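PDB 4ULV: cytochrome c, class II from Shewanella frigidimarina, which probably serves in electron transfer through its covalently attached heme c, and is linked to the conformationally controlled binding of diatomic gases. Local coordinates for residues 17-22 / 49-54; 43-48 / 94-99; 9-14 / 55-60. All coordinates share one frame; numbering follows the deposited sequence.

Contact 1 (17-22 / 49-54); sequences GLIAYN and AALSKI. With HEC (heme c), chain C.
At the wall of the heme pocket of a cytochrome c' helical bundle, Ile-19 meets Leu-51 where helix 5-30 runs against the end of helix 38-51. Their side chains slide past each other in opposite directions, and Ile-19 CG1 sits 3.5 Å from Leu-51 CB, tighter than ordinary van der Waals contact. With chi1 at -72°, the two branches of Ile-19 divide the work: CG1 and CD1 lean on Leu-51, while CG2 is anti to the backbone N and lies 3.8 Å from heme atom CBB. Leu-18 crosses Leu-51 at about a right angle, its CB 3.9 Å from Leu-51 CD1. The same methyl lies 4.0 Å from Asn-22 ND2, an amide nitrogen tied back to its own helix by a nearly straight bond of 2.9 Å to Leu-18 O; ND2 is also hydrogen-bonded to Tyr-11 OH of the second subunit. Leu-18 O receives Asn-22 N as well, from the opposite face of its carbonyl plane. Asn-22 OD1 accepts from Arg-44 and Asn-47, farther back on the partner helix. Helix 78-98 closes over Ser-52 with Phe-88 and Ala-92, and on the dimer side Leu-51 packs against Leu-51 of the second subunit.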
loop_
_atom_site.group_PDB
_atom_site.type_symbol
_atom_site.label_atom_id
_atom_site.label_comp_id
_atom_site.label_asym_id
_atom_site.label_seq_id
_atom_site.Cartn_x
_atom_site.Cartn_y
_atom_site.Cartn_z
ATOM N N GLY A 17 -5.173 -1.061 -6.969
ATOM C CA GLY A 17 -4.387 -0.416 -7.960
ATOM C C GLY A 17 -2.889 -0.496 -7.743
ATOM O O GLY A 17 -2.092 -0.616 -8.659
ATOM N N LEU A 18 -2.528 -0.276 -6.498
ATOM C CA LEU A 18 -1.094 -0.370 -6.116
ATOM C C LEU A 18 -0.538 -1.810 -6.301
ATOM O O LEU A 18 0.585 -1.966 -6.790
ATOM C CB LEU A 18 -0.836 0.143 -4.733
ATOM C CG LEU A 18 -1.179 1.607 -4.470
ATOM C CD1 LEU A 18 -0.955 1.808 -2.989
ATOM C CD2 LEU A 18 -0.363 2.547 -5.283
ATOM N N ILE A 19 -1.378 -2.750 -5.939
ATOM C CA ILE A 19 -0.998 -4.180 -6.138
ATOM C C ILE A 19 -0.758 -4.382 -7.627
ATOM O O ILE A 19 0.258 -5.005 -8.055
ATOM C CB ILE A 19 -2.082 -5.099 -5.615
ATOM C CG1 ILE A 19 -2.107 -5.083 -4.100
ATOM C CG2 ILE A 19 -1.956 -6.518 -6.152
ATOM C CD1 ILE A 19 -3.315 -5.727 -3.495
ATOM N N ALA A 20 -1.707 -3.914 -8.453
ATOM C CA ALA A 20 -1.642 -4.162 -9.935
ATOM C C ALA A 20 -0.394 -3.513 -10.526
ATOM O O ALA A 20 0.280 -4.076 -11.396
ATOM C CB ALA A 20 -2.871 -3.679 -10.642
ATOM N N TYR A 21 -0.040 -2.323 -10.076
ATOM C CA TYR A 21 1.140 -1.660 -10.611
ATOM C C TYR A 21 2.414 -2.478 -10.323
ATOM O O TYR A 21 3.240 -2.658 -11.201
ATOM C CB TYR A 21 1.294 -0.238 -10.033
ATOM C CG TYR A 21 2.544 0.475 -10.438
ATOM C CD1 TYR A 21 2.623 1.175 -11.639
ATOM C CD2 TYR A 21 3.712 0.364 -9.653
ATOM C CE1 TYR A 21 3.786 1.818 -12.030
ATOM C CE2 TYR A 21 4.895 0.998 -10.041
ATOM C CZ TYR A 21 4.933 1.690 -11.245
ATOM O OH TYR A 21 6.053 2.326 -11.656
ATOM N N ASN A 22 2.525 -2.954 -9.105
ATOM C CA ASN A 22 3.712 -3.689 -8.732
ATOM C C ASN A 22 3.757 -5.077 -9.353
ATOM O O ASN A 22 4.788 -5.456 -9.900
ATOM C CB ASN A 22 3.808 -3.729 -7.181
ATOM C CG ASN A 22 4.344 -2.436 -6.600
ATOM O OD1 ASN A 22 5.541 -2.227 -6.598
ATOM N ND2 ASN A 22 3.444 -1.531 -6.224
ATOM N N ALA A 49 3.311 -8.479 -1.335
ATOM C CA ALA A 49 2.981 -9.246 -0.166
ATOM C C ALA A 49 2.415 -8.333 0.990
ATOM O O ALA A 49 1.469 -8.721 1.631
ATOM C CB ALA A 49 4.220 -9.996 0.367
ATOM N N ALA A 50 2.970 -7.135 1.141
ATOM C CA ALA A 50 2.460 -6.192 2.161
ATOM C C ALA A 50 1.115 -5.637 1.773
ATOM O O ALA A 50 0.175 -5.570 2.551
ATOM C CB ALA A 50 3.451 -5.058 2.353
ATOM N N LEU A 51 0.992 -5.263 0.503
ATOM C CA LEU A 51 -0.255 -4.686 -0.032
ATOM C C LEU A 51 -1.407 -5.633 -0.000
ATOM O O LEU A 51 -2.568 -5.278 0.130
ATOM C CB LEU A 51 -0.077 -4.103 -1.425
ATOM C CG LEU A 51 0.754 -2.820 -1.562
ATOM C CD1 LEU A 51 1.275 -2.622 -2.993
ATOM C CD2 LEU A 51 -0.000 -1.553 -1.073
ATOM N N SER A 52 -1.097 -6.942 -0.177
ATOM C CA SER A 52 -2.117 -7.932 -0.195
ATOM C C SER A 52 -2.952 -8.009 1.059
ATOM O O SER A 52 -4.087 -8.482 1.055
ATOM C CB SER A 52 -1.519 -9.326 -0.499
ATOM O OG SER A 52 -0.844 -9.842 0.631
ATOM N N LYS A 53 -2.369 -7.508 2.159
ATOM C CA LYS A 53 -3.043 -7.498 3.431
ATOM C C LYS A 53 -3.965 -6.267 3.671
ATOM O O LYS A 53 -4.633 -6.229 4.688
ATOM C CB LYS A 53 -2.024 -7.562 4.564
ATOM C CG LYS A 53 -1.195 -8.864 4.557
ATOM C CD LYS A 53 -0.239 -8.917 5.702
ATOM C CE LYS A 53 1.128 -8.524 5.251
ATOM N NZ LYS A 53 2.132 -8.743 6.323
ATOM N N ILE A 54 -3.919 -5.357 2.718
ATOM C CA ILE A 54 -4.634 -4.026 2.862
ATOM C C ILE A 54 -6.124 -4.036 2.436
ATOM O O ILE A 54 -6.964 -3.579 3.192
ATOM C CB ILE A 54 -3.862 -2.942 2.153
ATOM C CG1 ILE A 54 -2.450 -2.751 2.690
ATOM C CG2 ILE A 54 -4.608 -1.567 2.201
ATOM C CD1 ILE A 54 -2.326 -2.458 4.096
HETATM FE FE HEC C . -8.479 -7.671 -7.427
HETATM C CHA HEC C . -10.421 -4.896 -7.985
HETATM C CHB HEC C . -6.027 -6.298 -9.287
HETATM C CHC HEC C . -6.346 -10.083 -6.349
HETATM C CHD HEC C . -10.929 -8.973 -5.470
HETATM N NA HEC C . -8.274 -5.854 -8.438
HETATM C C1A HEC C . -9.162 -4.853 -8.592
HETATM C C2A HEC C . -8.657 -3.828 -9.404
HETATM C C3A HEC C . -7.411 -4.228 -9.772
HETATM C C4A HEC C . -7.188 -5.497 -9.150
HETATM C CMA HEC C . -6.463 -3.506 -10.668
HETATM C CAA HEC C . -9.396 -2.540 -9.789
HETATM C CBA HEC C . -9.136 -1.450 -8.731
HETATM C CGA HEC C . -9.767 -0.110 -9.097
HETATM O O1A HEC C . -10.982 0.018 -8.972
HETATM O O2A HEC C . -9.015 0.806 -9.465
HETATM N NB HEC C . -6.467 -8.075 -7.671
HETATM C C1B HEC C . -5.630 -7.484 -8.570
HETATM C C2B HEC C . -4.425 -8.174 -8.765
HETATM C C3B HEC C . -4.559 -9.228 -7.910
HETATM C C4B HEC C . -5.786 -9.180 -7.256
HETATM C CMB HEC C . -3.351 -7.866 -9.728
HETATM C CAB HEC C . -3.589 -10.368 -7.647
HETATM C CBB HEC C . -2.118 -9.973 -7.624
HETATM N NC HEC C . -8.570 -9.261 -6.056
HETATM C C1C HEC C . -7.598 -10.220 -5.796
HETATM C C2C HEC C . -8.098 -11.204 -4.923
HETATM C C3C HEC C . -9.425 -10.881 -4.645
HETATM C C4C HEC C . -9.653 -9.665 -5.391
HETATM C CMC HEC C . -7.270 -12.399 -4.442
HETATM C CAC HEC C . -10.450 -11.601 -3.826
HETATM C CBC HEC C . -10.021 -12.479 -2.690
HETATM N ND HEC C . -10.357 -7.025 -6.792
HETATM C C1D HEC C . -11.250 -7.732 -6.113
HETATM C C2D HEC C . -12.535 -7.112 -6.076
HETATM C C3D HEC C . -12.352 -5.913 -6.704
HETATM C C4D HEC C . -11.021 -5.908 -7.193
HETATM C CMD HEC C . -13.759 -7.595 -5.413
HETATM C CAD HEC C . -13.361 -4.817 -6.841
HETATM C CBD HEC C . -13.150 -3.677 -5.841
HETATM C CGD HEC C . -14.184 -2.543 -5.979
HETATM O O1D HEC C . -14.467 -2.174 -7.174
HETATM O O2D HEC C . -14.694 -2.148 -4.921
#

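Contact 2 (43-48 / 94-99)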
loop_
_atom_site.group_PDB
_atom_site.type_symbol
_atom_site.label_atom_id
_atom_site.label_comp_id
_atom_site.label_asym_id
_atom_site.label_seq_id
_atom_site.Cartn_x
_atom_site.Cartn_y
_atom_site.Cartn_z
ATOM N N THR A 43 11.863 -6.409 -4.454
ATOM C CA THR A 43 11.214 -5.385 -3.603
ATOM C C THR A 43 9.734 -5.152 -4.049
ATOM O O THR A 43 8.875 -4.914 -3.170
ATOM C CB THR A 43 12.062 -4.136 -3.502
ATOM O OG1 THR A 43 11.835 -3.539 -2.207
ATOM C CG2 THR A 43 11.786 -3.204 -4.622
ATOM N N ARG A 44 9.457 -5.360 -5.334
ATOM C CA ARG A 44 8.084 -5.355 -5.789
ATOM C C ARG A 44 7.304 -6.503 -5.224
ATOM O O ARG A 44 6.130 -6.361 -4.858
ATOM C CB ARG A 44 7.970 -5.253 -7.305
ATOM C CG ARG A 44 8.485 -3.878 -7.788
ATOM C CD ARG A 44 7.722 -3.408 -8.931
ATOM N NE ARG A 44 8.376 -2.359 -9.612
ATOM C CZ ARG A 44 8.270 -1.079 -9.276
ATOM N NH1 ARG A 44 7.582 -0.742 -8.209
ATOM N NH2 ARG A 44 8.880 -0.192 -10.034
ATOM N N ALA A 45 7.952 -7.682 -5.153
ATOM C CA ALA A 45 7.270 -8.788 -4.539
ATOM C C ALA A 45 6.980 -8.517 -3.064
ATOM O O ALA A 45 5.899 -8.865 -2.546
ATOM C CB ALA A 45 8.141 -10.071 -4.690
ATOM N N ASP A 46 7.913 -7.876 -2.372
ATOM C CA ASP A 46 7.678 -7.504 -0.966
ATOM C C ASP A 46 6.533 -6.463 -0.902
ATOM O O ASP A 46 5.662 -6.572 -0.044
ATOM C CB ASP A 46 8.964 -6.942 -0.362
ATOM C CG ASP A 46 10.087 -8.000 -0.210
ATOM O OD1 ASP A 46 9.728 -9.149 0.045
ATOM O OD2 ASP A 46 11.280 -7.680 -0.407
ATOM N N ASN A 47 6.478 -5.527 -1.859
ATOM C CA ASN A 47 5.346 -4.565 -1.923
ATOM C C ASN A 47 4.026 -5.313 -2.074
ATOM O O ASN A 47 3.035 -5.061 -1.382
ATOM C CB ASN A 47 5.485 -3.621 -3.055
ATOM C CG ASN A 47 6.592 -2.592 -2.874
ATOM O OD1 ASN A 47 7.069 -2.389 -1.727
ATOM N ND2 ASN A 47 6.970 -1.877 -3.905
ATOM N N VAL A 48 3.986 -6.254 -3.030
ATOM C CA VAL A 48 2.759 -7.022 -3.211
ATOM C C VAL A 48 2.334 -7.821 -1.970
ATOM O O VAL A 48 1.188 -7.912 -1.570
ATOM C CB VAL A 48 2.825 -7.941 -4.509
ATOM C CG1 VAL A 48 1.601 -8.837 -4.613
ATOM C CG2 VAL A 48 2.955 -7.052 -5.749
ATOM N N ALA A 94 4.699 -16.033 -0.477
ATOM C CA ALA A 94 5.505 -17.086 -1.121
ATOM C C ALA A 94 6.270 -16.578 -2.350
ATOM O O ALA A 94 7.419 -16.953 -2.604
ATOM C CB ALA A 94 4.673 -18.288 -1.477
ATOM N N LEU A 95 5.637 -15.679 -3.099
ATOM C CA LEU A 95 6.340 -15.063 -4.206
ATOM C C LEU A 95 7.497 -14.186 -3.764
ATOM O O LEU A 95 8.573 -14.154 -4.374
ATOM C CB LEU A 95 5.330 -14.230 -5.043
ATOM C CG LEU A 95 5.833 -13.370 -6.197
ATOM C CD1 LEU A 95 6.603 -14.205 -7.218
ATOM C CD2 LEU A 95 4.664 -12.654 -6.886
ATOM N N ALA A 96 7.244 -13.429 -2.689
ATOM C CA ALA A 96 8.318 -12.633 -2.096
ATOM C C ALA A 96 9.511 -13.507 -1.654
ATOM O O ALA A 96 10.663 -13.109 -1.845
ATOM C CB ALA A 96 7.813 -11.759 -0.973
ATOM N N VAL A 97 9.221 -14.678 -1.051
ATOM C CA VAL A 97 10.311 -15.602 -0.676
ATOM C C VAL A 97 11.014 -16.093 -1.948
ATOM O O VAL A 97 12.258 -16.077 -1.995
ATOM C CB VAL A 97 9.756 -16.794 0.177
ATOM C CG1 VAL A 97 10.780 -17.857 0.368
ATOM C CG2 VAL A 97 9.282 -16.323 1.544
ATOM N N ALA A 98 10.249 -16.510 -2.978
ATOM C CA ALA A 98 10.880 -17.034 -4.175
ATOM C C ALA A 98 11.778 -16.001 -4.843
ATOM O O ALA A 98 12.841 -16.289 -5.380
ATOM C CB ALA A 98 9.792 -17.481 -5.173
ATOM N N ALA A 99 11.348 -14.724 -4.754
ATOM C CA ALA A 99 12.118 -13.648 -5.327
ATOM C C ALA A 99 13.461 -13.342 -4.657
ATOM O O ALA A 99 14.288 -12.633 -5.205
ATOM C CB ALA A 99 11.271 -12.363 -5.353
#
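Asp-46 OD1 lies 3.4 Å from Ala-96 CB and forms a salt bridge with Lys-100 NZ, just beyond the segment 94-99. The same lysine nitrogen donates to Ala-96 O, so one ammonium group ties the Asp-46 carboxylate of one helix to a main-chain carbonyl of the other. With chi1 at -68°, Asp-46 CG stands beside its backbone N and anti to the carbonyl carbon; this swings the carboxylate along the margin of the interface, over the methyl of Ala-96. The lysine charge probably favours the ionised form of Asp-46.

Inward from this polar margin the contact is apolar, and no hydrogen bond joins the two segments directly. Ala-45 is its hub. Its methyl comes down on the backbone of the opposing helix, with CB 3.7 Å from Ala-96 CA, and meets Ala-99 on one flank, CB to CB at 3.9 Å. Toward the bundle interior Ala-45 CB reaches the branch point of Leu-95, CG at 4.3 Å. Ala-96 answers in kind, its CB lying 3.8 Å from Ala-45 O. Because only the methyls of Ala-45 and Ala-96 come between the main chains at the point of closest approach, the CA atoms of these two residues lie within 4.7 Å, and the local axes approach to 8.2 Å. Leu-95 continues inward onto Ala-110 and Thr-114 of helix 104-125, whereas Ala-45 also touches Met-26 of helix 5-30.

The axes of 43-48 and 94-98 run nearly antiparallel, at 165°. A helix pair of this kind, brought close by small alanines and with Leu-95 reaching helix 104-125, is consistent with the antiparallel four-helix bundle of the cytochrome c' family.

Contact 3 (9-14 / 55-60). With HEC (heme c), chain C.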
loop_
_atom_site.group_PDB
_atom_site.type_symbol
_atom_site.label_atom_id
_atom_site.label_comp_id
_atom_site.label_asym_id
_atom_site.label_seq_id
_atom_site.Cartn_x
_atom_site.Cartn_y
_atom_site.Cartn_z
ATOM N N ILE A 9 -14.901 1.637 -0.150
ATOM C CA ILE A 9 -14.680 1.270 -1.543
ATOM C C ILE A 9 -13.475 1.947 -2.124
ATOM O O ILE A 9 -12.621 1.300 -2.765
ATOM C CB ILE A 9 -15.928 1.679 -2.392
ATOM C CG1 ILE A 9 -17.126 0.845 -1.987
ATOM C CG2 ILE A 9 -15.620 1.572 -3.866
ATOM C CD1 ILE A 9 -18.510 1.474 -2.396
ATOM N N GLU A 10 -13.269 3.237 -1.863
ATOM C CA GLU A 10 -12.102 3.901 -2.367
ATOM C C GLU A 10 -10.808 3.300 -1.770
ATOM O O GLU A 10 -9.816 3.209 -2.472
ATOM C CB GLU A 10 -12.199 5.412 -2.075
ATOM C CG GLU A 10 -13.240 6.020 -3.007
ATOM C CD GLU A 10 -13.749 7.401 -2.615
ATOM O OE1 GLU A 10 -13.054 8.073 -1.846
ATOM O OE2 GLU A 10 -14.844 7.838 -3.111
ATOM N N TYR A 11 -10.869 2.933 -0.502
ATOM C CA TYR A 11 -9.717 2.319 0.177
ATOM C C TYR A 11 -9.332 1.002 -0.531
ATOM O O TYR A 11 -8.133 0.805 -0.892
ATOM C CB TYR A 11 -10.079 2.109 1.622
ATOM C CG TYR A 11 -8.974 1.550 2.508
ATOM C CD1 TYR A 11 -8.073 2.388 3.132
ATOM C CD2 TYR A 11 -8.862 0.183 2.718
ATOM C CE1 TYR A 11 -7.090 1.882 3.963
ATOM C CE2 TYR A 11 -7.858 -0.336 3.511
ATOM C CZ TYR A 11 -6.974 0.529 4.124
ATOM O OH TYR A 11 -5.949 0.103 4.960
ATOM N N ARG A 12 -10.296 0.103 -0.704
ATOM C CA ARG A 12 -9.905 -1.201 -1.323
ATOM C C ARG A 12 -9.451 -1.022 -2.775
ATOM O O ARG A 12 -8.534 -1.673 -3.229
ATOM C CB ARG A 12 -11.011 -2.246 -1.172
ATOM C CG ARG A 12 -12.245 -2.029 -2.041
ATOM C CD ARG A 12 -13.462 -2.509 -1.318
ATOM N NE ARG A 12 -14.655 -2.510 -2.191
ATOM C CZ ARG A 12 -15.894 -2.638 -1.726
ATOM N NH1 ARG A 12 -16.147 -2.665 -0.426
ATOM N NH2 ARG A 12 -16.927 -2.743 -2.567
ATOM N N GLN A 13 -10.139 -0.151 -3.533
ATOM C CA GLN A 13 -9.726 0.149 -4.927
ATOM C C GLN A 13 -8.298 0.725 -5.053
ATOM O O GLN A 13 -7.499 0.319 -5.904
ATOM C CB GLN A 13 -10.715 1.073 -5.635
ATOM C CG GLN A 13 -12.082 0.426 -5.823
ATOM C CD GLN A 13 -13.120 1.390 -6.392
ATOM O OE1 GLN A 13 -12.997 2.614 -6.246
ATOM N NE2 GLN A 13 -14.154 0.821 -7.015
ATOM N N ALA A 14 -7.969 1.631 -4.132
ATOM C CA ALA A 14 -6.645 2.248 -4.093
ATOM C C ALA A 14 -5.583 1.147 -3.864
ATOM O O ALA A 14 -4.581 1.113 -4.560
ATOM C CB ALA A 14 -6.530 3.270 -2.985
ATOM N N PRO A 55 -6.484 -4.587 1.269
ATOM C CA PRO A 55 -7.870 -4.286 0.757
ATOM C C PRO A 55 -8.987 -4.980 1.481
ATOM O O PRO A 55 -10.145 -4.484 1.435
ATOM C CB PRO A 55 -7.863 -4.749 -0.703
ATOM C CG PRO A 55 -6.729 -5.769 -0.743
ATOM C CD PRO A 55 -5.681 -5.262 0.228
ATOM N N HIS A 56 -8.753 -6.143 2.135
ATOM C CA HIS A 56 -9.835 -6.865 2.764
ATOM C C HIS A 56 -10.697 -5.968 3.705
ATOM O O HIS A 56 -11.933 -6.136 3.751
ATOM C CB HIS A 56 -9.274 -8.052 3.524
ATOM C CG HIS A 56 -10.311 -8.849 4.204
ATOM N ND1 HIS A 56 -10.616 -8.691 5.535
ATOM C CD2 HIS A 56 -11.140 -9.803 3.751
ATOM C CE1 HIS A 56 -11.581 -9.517 5.874
ATOM N NE2 HIS A 56 -11.922 -10.201 4.800
ATOM N N GLU A 57 -10.044 -5.126 4.484
ATOM C CA GLU A 57 -10.701 -4.235 5.447
ATOM C C GLU A 57 -11.821 -3.404 4.796
ATOM O O GLU A 57 -12.802 -3.067 5.485
ATOM C CB GLU A 57 -9.667 -3.329 6.066
ATOM C CG GLU A 57 -10.248 -2.455 7.204
ATOM C CD GLU A 57 -9.263 -1.602 7.940
ATOM O OE1 GLU A 57 -8.031 -1.700 7.637
ATOM O OE2 GLU A 57 -9.714 -0.904 8.894
ATOM N N GLY A 58 -11.665 -3.081 3.524
ATOM C CA GLY A 58 -12.697 -2.299 2.856
ATOM C C GLY A 58 -13.989 -3.023 2.516
ATOM O O GLY A 58 -14.945 -2.353 2.095
ATOM N N PHE A 59 -14.049 -4.349 2.611
ATOM C CA PHE A 59 -15.242 -5.094 2.188
ATOM C C PHE A 59 -16.340 -5.183 3.243
ATOM O O PHE A 59 -16.740 -6.275 3.703
ATOM C CB PHE A 59 -14.845 -6.445 1.641
ATOM C CG PHE A 59 -14.172 -6.358 0.296
ATOM C CD1 PHE A 59 -14.916 -6.303 -0.883
ATOM C CD2 PHE A 59 -12.761 -6.248 0.206
ATOM C CE1 PHE A 59 -14.266 -6.170 -2.079
ATOM C CE2 PHE A 59 -12.152 -6.119 -1.025
ATOM C CZ PHE A 59 -12.923 -6.087 -2.178
ATOM N N ILE A 60 -16.813 -3.993 3.622
ATOM C CA ILE A 60 -17.814 -3.853 4.665
ATOM C C ILE A 60 -19.200 -4.204 4.139
ATOM O O ILE A 60 -19.512 -4.008 2.914
ATOM C CB ILE A 60 -17.735 -2.446 5.330
ATOM C CG1 ILE A 60 -18.196 -1.360 4.327
ATOM C CG2 ILE A 60 -16.301 -2.197 5.793
ATOM C CD1 ILE A 60 -18.280 -0.005 5.015
HETATM FE FE HEC C . -8.479 -7.671 -7.427
HETATM C CHA HEC C . -10.421 -4.896 -7.985
HETATM C CHB HEC C . -6.027 -6.298 -9.287
HETATM C CHC HEC C . -6.346 -10.083 -6.349
HETATM C CHD HEC C . -10.929 -8.973 -5.470
HETATM N NA HEC C . -8.274 -5.854 -8.438
HETATM C C1A HEC C . -9.162 -4.853 -8.592
HETATM C C2A HEC C . -8.657 -3.828 -9.404
HETATM C C3A HEC C . -7.411 -4.228 -9.772
HETATM C C4A HEC C . -7.188 -5.497 -9.150
HETATM C CMA HEC C . -6.463 -3.506 -10.668
HETATM C CAA HEC C . -9.396 -2.540 -9.789
HETATM C CBA HEC C . -9.136 -1.450 -8.731
HETATM C CGA HEC C . -9.767 -0.110 -9.097
HETATM O O1A HEC C . -10.982 0.018 -8.972
HETATM O O2A HEC C . -9.015 0.806 -9.465
HETATM N NB HEC C . -6.467 -8.075 -7.671
HETATM C C1B HEC C . -5.630 -7.484 -8.570
HETATM C C2B HEC C . -4.425 -8.174 -8.765
HETATM C C3B HEC C . -4.559 -9.228 -7.910
HETATM C C4B HEC C . -5.786 -9.180 -7.256
HETATM C CMB HEC C . -3.351 -7.866 -9.728
HETATM C CAB HEC C . -3.589 -10.368 -7.647
HETATM C CBB HEC C . -2.118 -9.973 -7.624
HETATM N NC HEC C . -8.570 -9.261 -6.056
HETATM C C1C HEC C . -7.598 -10.220 -5.796
HETATM C C2C HEC C . -8.098 -11.204 -4.923
HETATM C C3C HEC C . -9.425 -10.881 -4.645
HETATM C C4C HEC C . -9.653 -9.665 -5.391
HETATM C CMC HEC C . -7.270 -12.399 -4.442
HETATM C CAC HEC C . -10.450 -11.601 -3.826
HETATM C CBC HEC C . -10.021 -12.479 -2.690
HETATM N ND HEC C . -10.357 -7.025 -6.792
HETATM C C1D HEC C . -11.250 -7.732 -6.113
HETATM C C2D HEC C . -12.535 -7.112 -6.076
HETATM C C3D HEC C . -12.352 -5.913 -6.704
HETATM C C4D HEC C . -11.021 -5.908 -7.193
HETATM C CMD HEC C . -13.759 -7.595 -5.413
HETATM C CAD HEC C . -13.361 -4.817 -6.841
HETATM C CBD HEC C . -13.150 -3.677 -5.841
HETATM C CGD HEC C . -14.184 -2.543 -5.979
HETATM O O1D HEC C . -14.467 -2.174 -7.174
HETATM O O2D HEC C . -14.694 -2.148 -4.921
HETATM O O HOH W 1 -6.290 -2.446 5.760
#
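Arg-12 is packed tightly against Phe-59, its guanidinium flat on the ring with the planes only 5° apart. A chi1 of 72°, which sets CG between the backbone N and the carbonyl carbon, and a bend at chi2 lay the chain across the ring, placing CD over its face, 3.7 Å from the centroid. Ile-9 CG1 covers the other guanidinium face. At the edge, NE donates to propionate oxygen O2D of the heme (2.8 Å, 167°), and NH1 reaches Gly-58 O at 2.8 Å, approaching from above that carbonyl plane. Gly-58, lacking a side chain, admits Arg-12 CB closely. Ser-63 accepts from NH1 and Thr-68 from NH2, which also makes a weak bond to O2D, and Gln-13 NE2 donates to O1D at 3.0 Å. Replacing Arg-12 by alanine is likely to leave O2D without its charged partner, Gly-58 O without this donor and one face of Phe-59 uncovered.

The other flank is looser: Tyr-11 OH and Glu-57 OE1 stand 3.8 Å apart, bridged by a water 2.7 Å from Tyr-11 OH. In the second subunit Asn-22 bonds Tyr-11 OH, Arg-44 forms a salt bridge with Glu-57 OE1, and Tyr-21 bonds its OE2. The contact thus clamps the loop after helix 38-51 onto the start of helix 5-30, while helix 78-98 backs that loop through Phe-81 against Phe-59 and Asp-82 hydrogen-bonded to His-56.

Overall arrangement
All three contacts are largely buried. Contact 1 is the most central, about 5 Å from the middle of the chain, and almost purely apolar; contacts 2 and 3 lie about 12 Å out, on opposite sides of that centre, with Asp-46 and Glu-57 as their partly exposed residues. Helix 5-30 serves contacts 1 and 3, helix 38-51 contacts 1 and 2, so contact 1 links the other two, whose centres are about 22 Å apart. The charge that touches the alanine interface of contact 2 lies at its rim, whereas contact 3 has a polar centre at Arg-12 and a water-bridged flank. Contacts 1 and 3 both touch the heme, and all three reach the second subunit.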